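Local coordinates for deacetylase EF_0837 (Enterococcus faecalis, PDB 2ICS), which is a zinc-dependent amidohydrolase-type esterase that deacetylates acetyl-(R)-mandelate, though very inefficiently, in vitro, at residues A256-A259 with L260-G263; L202-K205 with G206-L209. All blocks are in the same frame, centred on the assembly; numbering follows the deposited sequence.

Contact 1: A256-A259 with L260-G263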
ATOM      1  N   ALA A 256      -0.272 -17.536   0.551  1.00 25.57           N
ATOM      2  CA  ALA A 256      -1.415 -16.824  -0.021  1.00 25.46           C
ATOM      3  C   ALA A 256      -2.428 -17.800  -0.604  1.00 25.20           C
ATOM      4  O   ALA A 256      -3.642 -17.607  -0.470  1.00 25.53           O
ATOM      5  CB  ALA A 256      -0.939 -15.851  -1.113  1.00 21.05           C
ATOM      6  N   GLU A 257      -1.925 -18.843  -1.258  1.00 25.66           N
ATOM      7  CA  GLU A 257      -2.787 -19.848  -1.862  1.00 25.67           C
ATOM      8  C   GLU A 257      -3.493 -20.643  -0.780  1.00 26.13           C
ATOM      9  O   GLU A 257      -4.689 -20.908  -0.880  1.00 25.65           O
ATOM     10  CB  GLU A 257      -1.972 -20.780  -2.763  1.00 26.21           C
ATOM     11  CG  GLU A 257      -1.321 -20.064  -3.942  1.00 28.07           C
ATOM     12  CD  GLU A 257      -0.319 -20.928  -4.684  1.00 30.80           C
ATOM     13  OE1 GLU A 257       0.370 -21.743  -4.031  1.00 29.54           O
ATOM     14  OE2 GLU A 257      -0.204 -20.777  -5.920  1.00 33.58           O
ATOM     15  N   THR A 258      -2.757 -21.022   0.260  1.00 27.33           N
ATOM     16  CA  THR A 258      -3.355 -21.779   1.351  1.00 27.83           C
ATOM     17  C   THR A 258      -4.445 -20.941   1.996  1.00 28.12           C
ATOM     18  O   THR A 258      -5.546 -21.429   2.250  1.00 30.95           O
ATOM     19  CB  THR A 258      -2.314 -22.157   2.414  1.00 27.90           C
ATOM     20  OG1 THR A 258      -1.341 -23.026   1.830  1.00 29.15           O
ATOM     21  CG2 THR A 258      -2.979 -22.870   3.586  1.00 28.32           C
ATOM     22  N   ALA A 259      -4.141 -19.673   2.252  1.00 27.80           N
ATOM     23  CA  ALA A 259      -5.115 -18.778   2.864  1.00 27.40           C
ATOM     24  C   ALA A 259      -6.388 -18.694   2.024  1.00 28.04           C
ATOM     25  O   ALA A 259      -7.496 -18.772   2.559  1.00 30.98           O
ATOM     26  CB  ALA A 259      -4.508 -17.387   3.052  1.00 25.88           C
ATOM     27  N   LEU A 260      -6.236 -18.543   0.710  1.00 28.72           N
ATOM     28  CA  LEU A 260      -7.399 -18.451  -0.172  1.00 30.89           C
ATOM     29  C   LEU A 260      -8.253 -19.713  -0.077  1.00 32.60           C
ATOM     30  O   LEU A 260      -9.477 -19.634   0.042  1.00 33.36           O
ATOM     31  CB  LEU A 260      -6.969 -18.222  -1.629  1.00 29.35           C
ATOM     32  CG  LEU A 260      -8.105 -18.097  -2.659  1.00 29.28           C
ATOM     33  CD1 LEU A 260      -9.038 -16.955  -2.278  1.00 27.24           C
ATOM     34  CD2 LEU A 260      -7.523 -17.857  -4.043  1.00 28.41           C
ATOM     35  N   ARG A 261      -7.611 -20.877  -0.121  1.00 34.07           N
ATOM     36  CA  ARG A 261      -8.340 -22.135  -0.021  1.00 35.68           C
ATOM     37  C   ARG A 261      -9.154 -22.205   1.267  1.00 33.80           C
ATOM     38  O   ARG A 261     -10.190 -22.865   1.311  1.00 35.43           O
ATOM     39  CB  ARG A 261      -7.375 -23.324  -0.114  1.00 39.21           C
ATOM     40  CG  ARG A 261      -7.068 -23.733  -1.548  1.00 45.36           C
ATOM     41  CD  ARG A 261      -5.990 -24.806  -1.638  1.00 51.34           C
ATOM     42  NE  ARG A 261      -4.675 -24.297  -1.251  1.00 57.48           N
ATOM     43  CZ  ARG A 261      -3.540 -24.976  -1.392  1.00 60.13           C
ATOM     44  NH1 ARG A 261      -3.555 -26.196  -1.913  1.00 62.12           N
ATOM     45  NH2 ARG A 261      -2.388 -24.434  -1.014  1.00 61.17           N
ATOM     46  N   GLU A 262      -8.691 -21.523   2.310  1.00 30.89           N
ATOM     47  CA  GLU A 262      -9.406 -21.503   3.583  1.00 30.28           C
ATOM     48  C   GLU A 262     -10.395 -20.343   3.608  1.00 29.87           C
ATOM     49  O   GLU A 262     -11.099 -20.137   4.593  1.00 31.97           O
ATOM     50  CB  GLU A 262      -8.426 -21.388   4.769  1.00 28.74           C
ATOM     51  CG  GLU A 262      -7.691 -22.689   5.081  1.00 28.41           C
ATOM     52  CD  GLU A 262      -6.768 -22.597   6.289  1.00 28.33           C
ATOM     53  OE1 GLU A 262      -7.156 -21.979   7.303  1.00 25.96           O
ATOM     54  OE2 GLU A 262      -5.655 -23.164   6.229  1.00 28.80           O
ATOM     55  N   GLY A 263     -10.441 -19.585   2.520  1.00 30.50           N
ATOM     56  CA  GLY A 263     -11.369 -18.471   2.440  1.00 29.85           C
ATOM     57  C   GLY A 263     -10.836 -17.155   2.968  1.00 30.29           C
ATOM     58  O   GLY A 263     -11.606 -16.236   3.246  1.00 31.01           O
TER
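The guanidinium of R261 folds back over the preceding turn of helix 253-261 and meets the backbone with its edge: E257 O lies near its plane, the NE of R261 donating to it in a weak bond of 3.4 Å, and T258 N also sits at the edge, in plane. T258 OG1 approaches obliquely, 3.3 Å from R261 NH2. E257 O thus receives two donors of one residue, for R261 N also bonds it, at 3.0 Å and nearly straight. The carboxylate of E257 belongs elsewhere, in a salt bridge with R351. T258 OG1 is held by H254 O, an intrahelical bond that suits threonine inside a helix, while T258 CG2 lies 3.8 Å from E262 OE2. That glutamate reaches off the helix to W233 NE1 and I228 N. At the C-terminal end, E262 N bonds T258 O and, weakly, A259 O. G263, at positive phi (89°), ends the helix in a Schellman motif, and one bond back into the last turn runs from G263 N to L260 O at 2.7 Å. Glycine suits this position because a CB would jam against the preceding carbonyl. A guanidinium beside these carbonyls is consistent with favourable electrostatics at the helix's negative end.

Contact 2: L202-K205 with G206-L209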
ATOM      1  N   LEU A 202      -2.292  -8.001  20.658  1.00 34.98           N
ATOM      2  CA  LEU A 202      -2.341  -6.586  21.011  1.00 36.29           C
ATOM      3  C   LEU A 202      -2.970  -5.691  19.945  1.00 36.85           C
ATOM      4  O   LEU A 202      -3.357  -4.557  20.225  1.00 37.41           O
ATOM      5  CB  LEU A 202      -0.937  -6.080  21.347  1.00 37.98           C
ATOM      6  CG  LEU A 202      -0.385  -6.427  22.735  1.00 41.35           C
ATOM      7  CD1 LEU A 202      -0.238  -7.934  22.894  1.00 41.63           C
ATOM      8  CD2 LEU A 202       0.962  -5.735  22.919  1.00 42.56           C
HETATM    9  N   MSE A 203      -3.082  -6.196  18.724  1.00 36.75           N
HETATM   10  CA  MSE A 203      -3.669  -5.409  17.643  1.00 38.04           C
HETATM   11  C   MSE A 203      -5.194  -5.457  17.662  1.00 36.20           C
HETATM   12  O   MSE A 203      -5.795  -6.445  18.080  1.00 34.27           O
HETATM   13  CB  MSE A 203      -3.138  -5.896  16.292  1.00 38.48           C
HETATM   14  CG  MSE A 203      -1.633  -5.723  16.147  1.00 42.34           C
HETATM   15 SE   MSE A 203      -0.949  -6.297  14.437  1.00 46.57          SE
HETATM   16  CE  MSE A 203      -0.773  -8.158  14.801  1.00 48.86           C
ATOM     17  N   GLU A 204      -5.812  -4.378  17.198  1.00 36.34           N
ATOM     18  CA  GLU A 204      -7.266  -4.280  17.174  1.00 37.41           C
ATOM     19  C   GLU A 204      -7.774  -3.993  15.766  1.00 37.30           C
ATOM     20  O   GLU A 204      -6.992  -3.691  14.859  1.00 35.14           O
ATOM     21  CB  GLU A 204      -7.724  -3.157  18.109  1.00 38.61           C
ATOM     22  CG  GLU A 204      -7.222  -3.283  19.542  1.00 42.56           C
ATOM     23  CD  GLU A 204      -7.546  -2.059  20.382  1.00 45.79           C
ATOM     24  OE1 GLU A 204      -7.057  -0.957  20.049  1.00 46.07           O
ATOM     25  OE2 GLU A 204      -8.291  -2.194  21.375  1.00 47.88           O
ATOM     26  N   LYS A 205      -9.090  -4.087  15.591  1.00 36.35           N
ATOM     27  CA  LYS A 205      -9.703  -3.804  14.303  1.00 36.09           C
ATOM     28  C   LYS A 205      -9.191  -2.443  13.849  1.00 34.19           C
ATOM     29  O   LYS A 205      -9.154  -1.498  14.637  1.00 32.18           O
ATOM     30  CB  LYS A 205     -11.226  -3.753  14.434  1.00 38.71           C
ATOM     31  CG  LYS A 205     -11.933  -3.379  13.141  1.00 41.64           C
ATOM     32  CD  LYS A 205     -13.430  -3.205  13.351  1.00 45.65           C
ATOM     33  CE  LYS A 205     -14.117  -2.794  12.056  1.00 47.72           C
ATOM     34  NZ  LYS A 205     -15.583  -2.578  12.236  1.00 51.25           N
ATOM     35  N   GLY A 206      -8.785  -2.346  12.586  1.00 32.47           N
ATOM     36  CA  GLY A 206      -8.282  -1.082  12.081  1.00 27.87           C
ATOM     37  C   GLY A 206      -6.768  -1.043  12.010  1.00 27.05           C
ATOM     38  O   GLY A 206      -6.202  -0.301  11.206  1.00 25.77           O
ATOM     39  N   ASP A 207      -6.105  -1.819  12.865  1.00 26.55           N
ATOM     40  CA  ASP A 207      -4.648  -1.870  12.850  1.00 24.36           C
ATOM     41  C   ASP A 207      -4.277  -2.658  11.605  1.00 23.97           C
ATOM     42  O   ASP A 207      -4.896  -3.680  11.301  1.00 23.05           O
ATOM     43  CB  ASP A 207      -4.103  -2.568  14.104  1.00 26.56           C
ATOM     44  CG  ASP A 207      -4.287  -1.735  15.372  1.00 27.61           C
ATOM     45  OD1 ASP A 207      -4.255  -0.487  15.281  1.00 26.15           O
ATOM     46  OD2 ASP A 207      -4.447  -2.331  16.462  1.00 27.88           O
ATOM     47  N   VAL A 208      -3.269  -2.186  10.885  1.00 22.65           N
ATOM     48  CA  VAL A 208      -2.850  -2.835   9.656  1.00 20.50           C
ATOM     49  C   VAL A 208      -1.669  -3.770   9.853  1.00 20.66           C
ATOM     50  O   VAL A 208      -0.600  -3.359  10.299  1.00 21.06           O
ATOM     51  CB  VAL A 208      -2.492  -1.773   8.578  1.00 23.40           C
ATOM     52  CG1 VAL A 208      -2.159  -2.456   7.257  1.00 20.93           C
ATOM     53  CG2 VAL A 208      -3.657  -0.797   8.394  1.00 20.45           C
ATOM     54  N   LEU A 209      -1.877  -5.039   9.517  1.00 18.79           N
ATOM     55  CA  LEU A 209      -0.839  -6.056   9.623  1.00 18.13           C
ATOM     56  C   LEU A 209      -0.210  -6.203   8.241  1.00 19.32           C
ATOM     57  O   LEU A 209      -0.826  -6.784   7.348  1.00 22.65           O
ATOM     58  CB  LEU A 209      -1.462  -7.390  10.037  1.00 18.46           C
ATOM     59  CG  LEU A 209      -0.519  -8.587  10.138  1.00 20.05           C
ATOM     60  CD1 LEU A 209       0.289  -8.444  11.415  1.00 20.01           C
ATOM     61  CD2 LEU A 209      -1.304  -9.898  10.142  1.00 17.43           C
TER
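D207 and M203 carry this contact, with G206 in the turn between them along the chain. The carboxylate of D207 reaches back across the turn, and OD2 accepts the backbone N-H of E204 in a short, almost straight bond (E204 N to D207 OD2 2.6 Å, angle 174°). The donor comes to the anti side of the oxygen, 28° out of the carboxylate plane. With chi1 at -70°, CG lies beside the backbone N of D207, which directs the acid toward the start of the turn. In return D207 N donates to E204 O at 2.9 Å, closing a type II beta turn from E204 to D207. Its third residue, G206, has a positive phi, and a CB there would clash with K205 O. The turn lies in the loop from helix 196-202 to strand 208-210, a helix-to-strand connection of the TIM barrel's repeating beta-alpha pattern.

M203, a selenomethionine, presents two surfaces. Its CB lies 3.8 Å from D207 OD2, whereas the end of its chain, bent at chi3, puts the methyl CE 3.6 Å from L209 CD1. The two side chains cross at about a right angle, and V187 of strand 186-189 adds to this apolar patch. A long, flexible, apolar chain suits M203, which reaches from the loop to L209 on the strand.

D207 OD1 takes a hydrogen bond from Q177 NE2, while OD2 makes a salt bridge with K174, whose NZ also forms one with E204 OE1. Backbone N-H, amide and ammonium together would therefore stabilise the ionised form of the buried D207, and the shared lysine probably offsets the repulsion between the two acids.

Contact 2 comes first along the chain, leading from helix 196-202 into strand 208-210 of the TIM barrel, and contact 1 follows at the C-terminal end of helix 253-261. They do not touch: their centres are 21 Å apart and their nearest atoms about 11 Å. H211, a ligand of the second zinc, gives them a common reference. The side chain of L209 in contact 2 is about 7 Å from that of H211 and about 10 Å from a bound zinc ion, with adenine at about 12 Å. A256 of contact 1 is about 12 Å from H211, side chain to side chain. Contact 2 therefore leads directly into the zinc-binding strand end, whereas contact 1 finishes a more peripheral helix.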